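Local coordinates for conserved domain protein (Porphyromonas gingivalis, PDB 3PNN), which is probably a cytoplasmic glycosyltransferase or sugar nucleotidyltransferase that uses an activated donor in a Rossmann-like alpha/beta/alpha domain, at residues L11-G16 with V54-F59; Q82-L87 with E95-P100; W101-A106 with F247-V252; D33-Y38 with N122-Y127. One frame throughout, in Å; residues are numbered along the deposited sequence. Where two conformers were deposited one is given.

Contact 1: residues L11-G16 with V54-F59; sequences LAAGMG and VIRHSF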
loop_
_atom_site.group_PDB
_atom_site.type_symbol
_atom_site.label_atom_id
_atom_site.label_comp_id
_atom_site.label_asym_id
_atom_site.label_seq_id
_atom_site.Cartn_x
_atom_site.Cartn_y
_atom_site.Cartn_z
ATOM N N LEU A 11 3.810 2.486 3.913
ATOM C CA LEU A 11 4.658 1.291 3.979
ATOM C C LEU A 11 6.030 1.555 3.352
ATOM O O LEU A 11 6.216 1.392 2.146
ATOM C CB LEU A 11 3.981 0.111 3.276
ATOM C CG LEU A 11 2.617 -0.279 3.844
ATOM C CD1 LEU A 11 2.062 -1.466 3.065
ATOM C CD2 LEU A 11 2.736 -0.616 5.332
ATOM N N ALA A 12 6.990 1.948 4.181
ATOM C CA ALA A 12 8.296 2.378 3.691
ATOM C C ALA A 12 9.435 1.451 4.125
ATOM O O ALA A 12 10.616 1.791 4.018
ATOM C CB ALA A 12 8.568 3.817 4.136
ATOM N N ALA A 13 9.087 0.262 4.596
ATOM C CA ALA A 13 10.071 -0.601 5.224
ATOM C C ALA A 13 11.012 -1.215 4.188
ATOM O O ALA A 13 12.094 -1.683 4.527
ATOM C CB ALA A 13 9.374 -1.677 6.038
ATOM N N GLY A 14 10.595 -1.185 2.923
ATOM C CA GLY A 14 11.383 -1.751 1.840
ATOM C C GLY A 14 12.347 -0.778 1.175
ATOM O O GLY A 14 12.991 -1.131 0.181
HETATM N N MSE A 15 12.459 0.436 1.717
HETATM C CA MSE A 15 13.268 1.497 1.093
HETATM C C MSE A 15 14.763 1.438 1.336
HETATM O O MSE A 15 15.509 2.257 0.785
HETATM C CB MSE A 15 12.817 2.877 1.554
HETATM C CG MSE A 15 11.361 3.005 1.769
HETATM SE SE MSE A 15 10.803 4.592 0.891
HETATM C CE MSE A 15 11.029 3.798 -0.910
ATOM N N GLY A 16 15.207 0.519 2.183
ATOM C CA GLY A 16 16.621 0.423 2.476
ATOM C C GLY A 16 17.327 -0.506 1.508
ATOM O O GLY A 16 16.699 -1.357 0.875
ATOM N N VAL A 54 6.355 3.351 8.417
ATOM C CA VAL A 54 7.077 2.198 8.955
ATOM C C VAL A 54 8.359 2.014 8.135
ATOM O O VAL A 54 8.309 1.895 6.911
ATOM C CB VAL A 54 6.232 0.905 8.975
ATOM C CG1 VAL A 54 5.655 0.600 7.595
ATOM C CG2 VAL A 54 7.064 -0.266 9.527
ATOM N N ILE A 55 9.498 2.033 8.817
ATOM C CA ILE A 55 10.797 1.845 8.181
ATOM C C ILE A 55 11.567 0.793 8.980
ATOM O O ILE A 55 10.979 0.094 9.809
ATOM C CB ILE A 55 11.607 3.164 8.134
ATOM C CG1 ILE A 55 11.901 3.682 9.545
ATOM C CG2 ILE A 55 10.876 4.241 7.309
ATOM C CD1 ILE A 55 13.045 4.731 9.561
ATOM N N ARG A 56 12.873 0.663 8.733
ATOM C CA ARG A 56 13.709 -0.187 9.580
ATOM C C ARG A 56 14.869 0.623 10.145
ATOM O O ARG A 56 15.257 1.630 9.567
ATOM C CB ARG A 56 14.193 -1.422 8.807
ATOM C CG ARG A 56 13.035 -2.138 8.119
ATOM C CD ARG A 56 13.404 -3.499 7.513
ATOM N NE ARG A 56 12.230 -4.044 6.829
ATOM C CZ ARG A 56 12.228 -4.533 5.589
ATOM N NH1 ARG A 56 13.363 -4.604 4.889
ATOM N NH2 ARG A 56 11.091 -4.975 5.060
ATOM N N HIS A 57 15.411 0.193 11.282
ATOM C CA HIS A 57 16.493 0.935 11.917
ATOM C C HIS A 57 17.723 1.038 11.013
ATOM O O HIS A 57 18.457 2.018 11.080
ATOM C CB HIS A 57 16.891 0.288 13.247
ATOM C CG HIS A 57 15.886 0.487 14.338
ATOM N ND1 HIS A 57 15.653 1.715 14.919
ATOM C CD2 HIS A 57 15.059 -0.387 14.959
ATOM C CE1 HIS A 57 14.719 1.590 15.846
ATOM N NE2 HIS A 57 14.343 0.324 15.892
ATOM N N SER A 58 17.932 0.029 10.166
ATOM C CA SER A 58 19.113 -0.011 9.294
ATOM C C SER A 58 19.244 1.192 8.353
ATOM O O SER A 58 20.340 1.488 7.875
ATOM C CB SER A 58 19.156 -1.312 8.481
ATOM O OG SER A 58 18.225 -1.291 7.418
ATOM N N PHE A 59 18.147 1.888 8.082
ATOM C CA PHE A 59 18.237 3.084 7.244
ATOM C C PHE A 59 17.568 4.304 7.879
ATOM O O PHE A 59 17.199 5.254 7.194
ATOM C CB PHE A 59 17.723 2.826 5.814
ATOM C CG PHE A 59 16.280 2.384 5.727
ATOM C CD1 PHE A 59 15.279 3.297 5.479
ATOM C CD2 PHE A 59 15.938 1.043 5.836
ATOM C CE1 PHE A 59 13.948 2.898 5.363
ATOM C CE2 PHE A 59 14.614 0.634 5.735
ATOM C CZ PHE A 59 13.613 1.563 5.488
#
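Hydrogen bonding between Leu11-Gly16 and Val54-Phe59 is slight: Ala12 N gives a weak bond to Val54 O (3.0 Å), beside the parallel bridge of Leu11 and Val54. Apolar packing continues it. Leu11 and Val54 lie side by side and point the same way, CD2 of Leu11 being 3.9 Å from CG1 of Val54, while Ala12 CB rests against CG2 of Ile55.

Polar stacking is the work of Arg56. Its chain runs extended from CG to NE and brings the guanidinium beneath the Ala13 carbonyl, whose O sits 3.0 Å above the plane, nearest CZ; no N-H is aimed at it. NH2 bonds Gln82 OE1 and a glycerol.

Aromatic contacts close the far end. Phe59 CG stands between its own backbone N and carbonyl carbon (chi1 60°), which swings the ring under the turn Ala12-Met15. Gly16 CA makes a CH-pi contact over one face, 3.9 Å from the ring centroid, and Ala13 O comes to the ring edge, 3.6 Å from Phe59 CE2. The glycine-containing turn directly after the first strand, LAAGMG here, resembles the nucleotide-binding loop of nucleotidyltransferase-like Rossmann domains and would probably serve the same role.

Contact 2: residues Q82-L87 with E95-P100; sequences QELDRL and EGREKP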
loop_
_atom_site.group_PDB
_atom_site.type_symbol
_atom_site.label_atom_id
_atom_site.label_comp_id
_atom_site.label_asym_id
_atom_site.label_seq_id
_atom_site.Cartn_x
_atom_site.Cartn_y
_atom_site.Cartn_z
ATOM N N GLN A 82 9.912 -1.754 11.652
ATOM C CA GLN A 82 9.662 -3.178 11.428
ATOM C C GLN A 82 10.942 -3.956 11.631
ATOM O O GLN A 82 11.886 -3.807 10.854
ATOM C CB GLN A 82 9.141 -3.431 10.008
ATOM C CG GLN A 82 8.873 -4.923 9.722
ATOM C CD GLN A 82 8.626 -5.232 8.245
ATOM O OE1 GLN A 82 9.222 -4.614 7.358
ATOM N NE2 GLN A 82 7.762 -6.212 7.980
ATOM N N GLU A 83 10.984 -4.781 12.677
ATOM C CA GLU A 83 12.132 -5.645 12.924
ATOM C C GLU A 83 11.700 -7.111 13.011
ATOM O O GLU A 83 10.556 -7.420 13.355
ATOM C CB GLU A 83 12.882 -5.219 14.192
ATOM C CG GLU A 83 13.306 -3.737 14.226
ATOM C CD GLU A 83 14.234 -3.320 13.072
ATOM O OE1 GLU A 83 15.021 -4.163 12.577
ATOM O OE2 GLU A 83 14.181 -2.133 12.663
ATOM N N LEU A 84 12.623 -8.010 12.698
ATOM C CA LEU A 84 12.332 -9.440 12.676
ATOM C C LEU A 84 11.860 -9.983 14.025
ATOM O O LEU A 84 11.069 -10.923 14.075
ATOM C CB LEU A 84 13.561 -10.224 12.199
ATOM C CG LEU A 84 14.017 -10.010 10.754
ATOM C CD1 LEU A 84 15.430 -10.566 10.553
ATOM C CD2 LEU A 84 13.028 -10.642 9.781
ATOM N N ASP A 85 12.351 -9.393 15.112
ATOM C CA ASP A 85 12.060 -9.906 16.450
ATOM C C ASP A 85 10.818 -9.279 17.089
ATOM O O ASP A 85 10.497 -9.563 18.244
ATOM C CB ASP A 85 13.279 -9.760 17.377
ATOM C CG ASP A 85 13.631 -8.306 17.668
ATOM O OD1 ASP A 85 12.991 -7.397 17.096
ATOM O OD2 ASP A 85 14.557 -8.070 18.476
ATOM N N ARG A 86 10.119 -8.428 16.341
ATOM C CA ARG A 86 8.889 -7.827 16.845
ATOM C C ARG A 86 7.704 -8.758 16.616
ATOM O O ARG A 86 6.906 -8.566 15.697
ATOM C CB ARG A 86 8.651 -6.454 16.215
ATOM C CG ARG A 86 8.690 -5.322 17.231
ATOM C CD ARG A 86 9.768 -4.294 16.914
ATOM N NE ARG A 86 11.107 -4.725 17.306
ATOM C CZ ARG A 86 12.157 -3.912 17.391
ATOM N NH1 ARG A 86 13.338 -4.389 17.754
ATOM N NH2 ARG A 86 12.025 -2.622 17.117
ATOM N N LEU A 87 7.607 -9.772 17.475
ATOM C CA LEU A 87 6.615 -10.832 17.365
ATOM C C LEU A 87 5.754 -10.874 18.617
ATOM O O LEU A 87 6.167 -10.387 19.667
ATOM C CB LEU A 87 7.330 -12.183 17.216
ATOM C CG LEU A 87 8.264 -12.316 16.013
ATOM C CD1 LEU A 87 9.088 -13.597 16.105
ATOM C CD2 LEU A 87 7.455 -12.268 14.726
ATOM N N GLU A 95 16.235 -19.133 14.020
ATOM C CA GLU A 95 17.661 -18.854 13.882
ATOM C C GLU A 95 18.040 -18.378 12.480
ATOM O O GLU A 95 18.777 -17.401 12.323
ATOM C CB GLU A 95 18.482 -20.097 14.249
ATOM C CG GLU A 95 19.980 -19.852 14.311
ATOM C CD GLU A 95 20.362 -18.877 15.410
ATOM O OE1 GLU A 95 19.904 -19.065 16.557
ATOM O OE2 GLU A 95 21.122 -17.925 15.126
ATOM N N GLY A 96 17.534 -19.073 11.464
ATOM C CA GLY A 96 17.936 -18.803 10.094
ATOM C C GLY A 96 17.154 -17.720 9.373
ATOM O O GLY A 96 17.515 -17.327 8.261
ATOM N N ARG A 97 16.089 -17.228 10.000
ATOM C CA ARG A 97 15.212 -16.248 9.363
ATOM C C ARG A 97 15.894 -14.901 9.092
ATOM O O ARG A 97 16.489 -14.297 9.986
ATOM C CB ARG A 97 13.947 -16.038 10.199
ATOM C CG ARG A 97 12.944 -15.086 9.561
ATOM C CD ARG A 97 12.015 -15.798 8.588
ATOM N NE ARG A 97 11.282 -14.841 7.763
ATOM C CZ ARG A 97 10.140 -15.103 7.130
ATOM N NH1 ARG A 97 9.574 -16.303 7.227
ATOM N NH2 ARG A 97 9.562 -14.160 6.402
ATOM N N GLU A 98 15.796 -14.435 7.849
ATOM C CA GLU A 98 16.340 -13.135 7.473
ATOM C C GLU A 98 15.320 -12.291 6.705
ATOM O O GLU A 98 15.347 -11.063 6.772
ATOM C CB GLU A 98 17.627 -13.298 6.658
ATOM C CG GLU A 98 17.492 -14.213 5.448
ATOM C CD GLU A 98 18.838 -14.702 4.931
ATOM O OE1 GLU A 98 19.873 -14.086 5.273
ATOM O OE2 GLU A 98 18.859 -15.707 4.184
ATOM N N LYS A 99 14.427 -12.955 5.981
ATOM C CA LYS A 99 13.413 -12.271 5.194
ATOM C C LYS A 99 12.343 -11.641 6.091
ATOM O O LYS A 99 11.817 -12.297 6.988
ATOM C CB LYS A 99 12.770 -13.258 4.224
ATOM C CG LYS A 99 11.675 -12.660 3.366
ATOM C CD LYS A 99 11.272 -13.637 2.278
ATOM C CE LYS A 99 10.422 -12.969 1.216
ATOM N NZ LYS A 99 10.379 -13.789 -0.028
ATOM N N PRO A 100 12.030 -10.355 5.862
ATOM C CA PRO A 100 10.999 -9.678 6.658
ATOM C C PRO A 100 9.660 -10.403 6.586
ATOM O O PRO A 100 9.338 -11.020 5.568
ATOM C CB PRO A 100 10.894 -8.297 6.004
ATOM C CG PRO A 100 12.277 -8.068 5.414
ATOM C CD PRO A 100 12.747 -9.434 4.966
#
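Leu84 meets the second segment first at Arg97, where its CD1 lies 3.9 Å from the carbonyl O. The Arg97 side chain bends back along its own loop: NE and NH2 take Lys99 O side-on, the oxygen lying in the guanidinium plane, with NE the shorter at 2.7 Å and on a lone pair in the carbonyl plane. NH2 reaches that oxygen from above the carbonyl plane and also bonds Ser245 O, and the guanidinium makes a cation-pi contact with Trp101. This grip fixes the bend from Arg97 to Pro100 against which Leu84 packs.

At Glu98 the backbone O comes 3.8 Å from Leu84 CD1, while the side chain is directed away. Lys99 O, already held by Arg97, lies 3.5 Å from Leu84 CD2. With Leu84 CG anti to its carbonyl carbon (chi1 -66°), both methyls lie against the carbonyl oxygens of Arg97 to Lys99, and no hydrogen bond crosses the contact. Pro100 ends the row: its CA is 3.8 Å from Leu84 CD2, and its CB faces NE2 of Gln82, whose OE1 is taken by Arg56. Together the segments are two parts of the long irregular loop between strand 77-81 and helix 103-108 of the Rossmann-like domain.

Contact 3: residues W101-A106 with F247-V252; sequences WGTNHA and FFIPFV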
loop_
_atom_site.group_PDB
_atom_site.type_symbol
_atom_site.label_atom_id
_atom_site.label_comp_id
_atom_site.label_asym_id
_atom_site.label_seq_id
_atom_site.Cartn_x
_atom_site.Cartn_y
_atom_site.Cartn_z
ATOM N N TRP A 101 8.882 -10.299 7.657
ATOM C CA TRP A 101 7.654 -11.080 7.800
ATOM C C TRP A 101 6.530 -10.749 6.828
ATOM O O TRP A 101 5.619 -11.558 6.652
ATOM C CB TRP A 101 7.143 -11.002 9.236
ATOM C CG TRP A 101 8.048 -11.678 10.209
ATOM C CD1 TRP A 101 8.810 -11.079 11.169
ATOM C CD2 TRP A 101 8.292 -13.093 10.329
ATOM N NE1 TRP A 101 9.511 -12.025 11.874
ATOM C CE2 TRP A 101 9.211 -13.268 11.381
ATOM C CE3 TRP A 101 7.825 -14.221 9.646
ATOM C CZ2 TRP A 101 9.679 -14.529 11.769
ATOM C CZ3 TRP A 101 8.282 -15.477 10.038
ATOM C CH2 TRP A 101 9.201 -15.619 11.090
ATOM N N GLY A 102 6.564 -9.564 6.213
ATOM C CA GLY A 102 5.580 -9.227 5.193
ATOM C C GLY A 102 4.825 -7.927 5.443
ATOM O O GLY A 102 4.929 -7.344 6.522
ATOM N N THR A 103 4.053 -7.472 4.460
ATOM C CA THR A 103 3.382 -6.175 4.569
ATOM C C THR A 103 2.414 -6.027 5.745
ATOM O O THR A 103 2.276 -4.928 6.292
ATOM C CB THR A 103 2.629 -5.769 3.276
ATOM O OG1 THR A 103 1.621 -6.750 2.981
ATOM C CG2 THR A 103 3.605 -5.658 2.114
ATOM N N ASN A 104 1.710 -7.093 6.118
ATOM C CA ASN A 104 0.777 -6.943 7.233
ATOM C C ASN A 104 1.524 -6.976 8.578
ATOM O O ASN A 104 1.030 -6.449 9.565
ATOM C CB ASN A 104 -0.392 -7.942 7.165
ATOM C CG ASN A 104 -1.683 -7.381 7.760
ATOM O OD1 ASN A 104 -1.746 -7.047 8.941
ATOM N ND2 ASN A 104 -2.723 -7.300 6.944
ATOM N N HIS A 105 2.734 -7.542 8.607
ATOM C CA HIS A 105 3.577 -7.412 9.805
ATOM C C HIS A 105 4.081 -5.962 9.932
ATOM O O HIS A 105 4.106 -5.392 11.018
ATOM C CB HIS A 105 4.749 -8.399 9.793
ATOM C CG HIS A 105 5.730 -8.195 10.910
ATOM N ND1 HIS A 105 6.970 -7.618 10.718
ATOM C CD2 HIS A 105 5.659 -8.497 12.228
ATOM C CE1 HIS A 105 7.617 -7.574 11.870
ATOM N NE2 HIS A 105 6.845 -8.104 12.802
ATOM N N ALA A 106 4.469 -5.371 8.808
ATOM C CA ALA A 106 4.793 -3.946 8.767
ATOM C C ALA A 106 3.636 -3.078 9.278
ATOM O O ALA A 106 3.854 -2.135 10.041
ATOM C CB ALA A 106 5.198 -3.536 7.358
ATOM N N PHE A 247 3.364 -12.673 5.528
ATOM C CA PHE A 247 2.052 -12.330 6.075
ATOM C C PHE A 247 1.584 -11.058 5.388
ATOM O O PHE A 247 2.058 -9.963 5.713
ATOM C CB PHE A 247 2.217 -12.117 7.586
ATOM C CG PHE A 247 0.930 -11.910 8.341
ATOM C CD1 PHE A 247 -0.066 -12.873 8.332
ATOM C CD2 PHE A 247 0.752 -10.773 9.120
ATOM C CE1 PHE A 247 -1.244 -12.695 9.055
ATOM C CE2 PHE A 247 -0.424 -10.587 9.851
ATOM C CZ PHE A 247 -1.422 -11.546 9.815
ATOM N N PHE A 248 0.667 -11.211 4.427
ATOM C CA PHE A 248 0.270 -10.137 3.504
ATOM C C PHE A 248 -1.086 -9.535 3.842
ATOM O O PHE A 248 -1.977 -10.239 4.309
ATOM C CB PHE A 248 0.161 -10.685 2.078
ATOM C CG PHE A 248 1.474 -11.059 1.462
ATOM C CD1 PHE A 248 2.433 -10.094 1.206
ATOM C CD2 PHE A 248 1.734 -12.371 1.108
ATOM C CE1 PHE A 248 3.642 -10.433 0.627
ATOM C CE2 PHE A 248 2.941 -12.719 0.527
ATOM C CZ PHE A 248 3.894 -11.747 0.287
ATOM N N ILE A 249 -1.264 -8.249 3.538
ATOM C CA ILE A 249 -2.540 -7.588 3.812
ATOM C C ILE A 249 -3.764 -8.255 3.133
ATOM O O ILE A 249 -4.775 -8.533 3.801
ATOM C CB ILE A 249 -2.477 -6.101 3.454
ATOM C CG1 ILE A 249 -1.432 -5.393 4.324
ATOM C CG2 ILE A 249 -3.856 -5.453 3.591
ATOM C CD1 ILE A 249 -1.126 -3.972 3.843
ATOM N N PRO A 250 -3.686 -8.508 1.810
ATOM C CA PRO A 250 -4.817 -9.137 1.106
ATOM C C PRO A 250 -5.247 -10.454 1.738
ATOM O O PRO A 250 -6.446 -10.756 1.773
ATOM C CB PRO A 250 -4.260 -9.420 -0.295
ATOM C CG PRO A 250 -3.095 -8.534 -0.449
ATOM C CD PRO A 250 -2.537 -8.270 0.916
ATOM N N PHE A 251 -4.288 -11.241 2.221
ATOM C CA PHE A 251 -4.615 -12.504 2.868
ATOM C C PHE A 251 -5.491 -12.308 4.103
ATOM O O PHE A 251 -6.506 -12.993 4.283
ATOM C CB PHE A 251 -3.357 -13.289 3.253
ATOM C CG PHE A 251 -3.641 -14.461 4.160
ATOM C CD1 PHE A 251 -3.946 -15.703 3.636
ATOM C CD2 PHE A 251 -3.622 -14.309 5.541
ATOM C CE1 PHE A 251 -4.222 -16.776 4.467
ATOM C CE2 PHE A 251 -3.899 -15.370 6.377
ATOM C CZ PHE A 251 -4.198 -16.608 5.841
ATOM N N VAL A 252 -5.072 -11.392 4.968
ATOM C CA VAL A 252 -5.816 -11.059 6.176
ATOM C C VAL A 252 -7.190 -10.481 5.848
ATOM O O VAL A 252 -8.192 -10.892 6.419
ATOM C CB VAL A 252 -5.037 -10.020 7.025
ATOM C CG1 VAL A 252 -5.920 -9.478 8.139
ATOM C CG2 VAL A 252 -3.770 -10.662 7.573
#
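Two helix starts meet here, the N-terminus of helix 103-108 and that of helix 249-259, joined through the loop residues before them. Phe247 N donates to Trp101 O (2.8 Å, 161°) in the carbonyl plane, and Asn104 N returns a bond to Phe247 O (2.9 Å), the donor tilted somewhat from the Phe247 carbonyl plane. Gly102, at the N-cap position, leaves room for Phe247 O close beside it. The third bond ties one helix start to the other: Ile249 N gives its hydrogen to Thr103 OG1 (3.3 Å, 156°). Thr103 OG1 stands between its own backbone N and carbonyl carbon, facing Ile249; the same oxygen touches Ile249 CG1 and lies at the edge of the Phe248 ring.

Asn104 fills the middle. Its CB is 3.6 Å from Phe247 CD2, with amide and ring planes 60° apart. The amide crosses Ile249 and Val252 at about a right angle, ND2 lying 3.2 Å from Ile249 CA and 3.6 Å from Val252 CB. These apolar neighbours leave the buried amide to be satisfied by helix 223-239, where Tyr224 OH meets ND2 and Ser228 OG meets OD1. Phe232 and Phe235 of that helix pack on the Phe247 ring. Loop backbone bonds and a threonine hydroxyl in the first turn of helix 103-108 thus join two helix starts of the alpha/beta fold, with helix 223-239 packed on Asn104 and Phe247.

Contact 4: residues D33-Y38 with N122-Y127; sequences DTIMDY and NADDFY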
loop_
_atom_site.group_PDB
_atom_site.type_symbol
_atom_site.label_atom_id
_atom_site.label_comp_id
_atom_site.label_asym_id
_atom_site.label_seq_id
_atom_site.Cartn_x
_atom_site.Cartn_y
_atom_site.Cartn_z
ATOM N N ASP A 33 10.973 16.027 -7.391
ATOM C CA ASP A 33 10.265 15.354 -6.302
ATOM C C ASP A 33 10.066 13.858 -6.582
ATOM O O ASP A 33 9.971 13.440 -7.734
ATOM C CB ASP A 33 8.924 16.045 -6.035
ATOM C CG ASP A 33 9.099 17.526 -5.687
ATOM O OD1 ASP A 33 9.512 17.823 -4.544
ATOM O OD2 ASP A 33 8.839 18.391 -6.556
ATOM N N THR A 34 10.000 13.062 -5.513
ATOM C CA THR A 34 9.816 11.619 -5.613
ATOM C C THR A 34 8.336 11.244 -5.690
ATOM O O THR A 34 7.466 12.054 -5.397
ATOM C CB THR A 34 10.381 10.914 -4.373
ATOM O OG1 THR A 34 9.605 11.292 -3.226
ATOM C CG2 THR A 34 11.852 11.328 -4.148
ATOM N N ILE A 35 8.051 10.000 -6.055
ATOM C CA ILE A 35 6.663 9.539 -6.058
ATOM C C ILE A 35 6.036 9.695 -4.674
ATOM O O ILE A 35 4.891 10.139 -4.550
ATOM C CB ILE A 35 6.557 8.090 -6.536
ATOM C CG1 ILE A 35 6.769 8.051 -8.053
ATOM C CG2 ILE A 35 5.181 7.509 -6.179
ATOM C CD1 ILE A 35 6.866 6.673 -8.615
HETATM N N MSE A 36 6.792 9.345 -3.634
HETATM C CA MSE A 36 6.309 9.508 -2.266
HETATM C C MSE A 36 5.876 10.947 -1.993
HETATM O O MSE A 36 4.858 11.188 -1.331
HETATM C CB MSE A 36 7.374 9.074 -1.247
HETATM C CG MSE A 36 6.963 9.388 0.186
HETATM SE SE MSE A 36 8.461 9.167 1.406
HETATM C CE MSE A 36 8.717 7.276 1.092
ATOM N N ASP A 37 6.651 11.899 -2.501
ATOM C CA ASP A 37 6.325 13.320 -2.366
ATOM C C ASP A 37 4.952 13.666 -2.943
ATOM O O ASP A 37 4.203 14.436 -2.337
ATOM C CB ASP A 37 7.375 14.202 -3.062
ATOM C CG ASP A 37 8.725 14.218 -2.335
ATOM O OD1 ASP A 37 8.783 13.893 -1.124
ATOM O OD2 ASP A 37 9.728 14.557 -2.997
ATOM N N TYR A 38 4.637 13.144 -4.129
ATOM C CA TYR A 38 3.292 13.365 -4.701
ATOM C C TYR A 38 2.203 12.806 -3.779
ATOM O O TYR A 38 1.174 13.451 -3.579
ATOM C CB TYR A 38 3.183 12.786 -6.122
ATOM C CG TYR A 38 3.991 13.624 -7.078
ATOM C CD1 TYR A 38 3.417 14.724 -7.724
ATOM C CD2 TYR A 38 5.348 13.368 -7.282
ATOM C CE1 TYR A 38 4.168 15.531 -8.569
ATOM C CE2 TYR A 38 6.109 14.174 -8.140
ATOM C CZ TYR A 38 5.517 15.249 -8.769
ATOM O OH TYR A 38 6.267 16.063 -9.605
ATOM N N ASN A 122 1.409 2.221 -0.398
ATOM C CA ASN A 122 2.803 1.924 -0.714
ATOM C C ASN A 122 3.596 3.217 -0.826
ATOM O O ASN A 122 3.022 4.296 -1.054
ATOM C CB ASN A 122 2.923 1.157 -2.033
ATOM C CG ASN A 122 2.397 -0.262 -1.948
ATOM O OD1 ASN A 122 2.377 -0.879 -0.874
ATOM N ND2 ASN A 122 1.981 -0.800 -3.094
ATOM N N ALA A 123 4.915 3.102 -0.709
ATOM C CA ALA A 123 5.799 4.267 -0.694
ATOM C C ALA A 123 6.245 4.730 -2.083
ATOM O O ALA A 123 6.758 5.834 -2.231
ATOM C CB ALA A 123 7.032 3.981 0.180
ATOM N N ASP A 124 6.055 3.898 -3.099
ATOM C CA ASP A 124 6.628 4.207 -4.407
ATOM C C ASP A 124 5.620 3.976 -5.537
ATOM O O ASP A 124 6.002 3.703 -6.673
ATOM C CB ASP A 124 7.893 3.363 -4.623
ATOM C CG ASP A 124 8.879 4.003 -5.591
ATOM O OD1 ASP A 124 8.861 5.247 -5.777
ATOM O OD2 ASP A 124 9.694 3.246 -6.159
ATOM N N ASP A 125 4.335 4.058 -5.211
ATOM C CA ASP A 125 3.279 4.040 -6.231
ATOM C C ASP A 125 2.572 5.388 -6.277
ATOM O O ASP A 125 2.371 6.025 -5.238
ATOM C CB ASP A 125 2.244 2.939 -5.954
ATOM C CG ASP A 125 2.778 1.551 -6.260
ATOM O OD1 ASP A 125 2.802 1.160 -7.440
ATOM O OD2 ASP A 125 3.205 0.865 -5.323
ATOM N N PHE A 126 2.188 5.808 -7.481
ATOM C CA PHE A 126 1.430 7.038 -7.667
ATOM C C PHE A 126 -0.059 6.713 -7.752
ATOM O O PHE A 126 -0.516 6.039 -8.688
ATOM C CB PHE A 126 1.915 7.797 -8.918
ATOM C CG PHE A 126 1.205 9.106 -9.157
ATOM C CD1 PHE A 126 1.768 10.315 -8.731
ATOM C CD2 PHE A 126 -0.010 9.140 -9.832
ATOM C CE1 PHE A 126 1.123 11.532 -8.965
ATOM C CE2 PHE A 126 -0.669 10.353 -10.069
ATOM C CZ PHE A 126 -0.103 11.551 -9.634
ATOM N N TYR A 127 -0.818 7.194 -6.770
ATOM C CA TYR A 127 -2.232 6.837 -6.650
ATOM C C TYR A 127 -3.186 7.860 -7.290
ATOM O O TYR A 127 -4.301 7.517 -7.684
ATOM C CB TYR A 127 -2.573 6.638 -5.180
ATOM C CG TYR A 127 -1.909 5.415 -4.597
ATOM C CD1 TYR A 127 -2.470 4.151 -4.774
ATOM C CD2 TYR A 127 -0.707 5.513 -3.890
ATOM C CE1 TYR A 127 -1.860 3.012 -4.254
ATOM C CE2 TYR A 127 -0.096 4.374 -3.358
ATOM C CZ TYR A 127 -0.691 3.129 -3.537
ATOM O OH TYR A 127 -0.104 1.992 -3.020
HETATM O O HOH W 1 8.823 7.111 -3.690
#
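Ile35 and Asp124 cross at about a right angle, and the isoleucine can be followed outward. CB lies 3.7 Å from Asp124 OD1. From there CG2, anti to the backbone N, turns to the main chain and comes 3.3 Å from Asp125 O, with Phe126 CB farther along. CG1 takes the other branch past Asp124 OD1, and CD1 at its tip rests 3.7 Å from Asp124 O. The isoleucine thus lies over peptide and carboxylate oxygens, without any direct hydrogen bond across the contact.

A water supplies the polar link: it accepts from Met36 N (3.0 Å) and donates to Ala123 O and to Asp124 OD1, so one amide at the helix start is satisfied through it. Selenomethionine Met36 lays CB 3.4 Å from Ala123 O and turns CE onto Ala123 CB. Farther on, Tyr38 CB meets the edge of the Phe126 ring at CE1 (3.7 Å).

Asp124 and Asp125 also bond glycerol, and Asp125 OD1 accepts from Trp273 NE1. Helix 35-46 begins here with a Thr34-Asp37 capping box, and it packs on the loop leaving strand 118-122. Helix 60-71 lies against Met36, while helix 282-294 touches both Tyr38 and Phe126, whose ring also stacks with Phe274.

Contacts 1 and 4 meet twice: at the ends of neighbouring strands 7-11 and 118-122, where Ala123 CB lies 3.4 Å from Leu11 O, and as loop against helix, Met15 SE being 3.4 Å from Met36 CE. Contact 1 also joins contact 2, Ile55 O probably taking Gln82 N (2.8 Å) and Arg56 NH2 lying against Pro100. Contact 2 passes directly into contact 3, where Leu84 O and Arg86 O probably accept from Trp101 NE1 and His105 NE2, both at 2.9 Å. Contacts 3 and 4 do not touch, their centres being about 21 Å apart. Glycerol, probably from crystallisation, lies by Arg56 and Pro100 and by Asp124 and Asp125, and may mark a pocket.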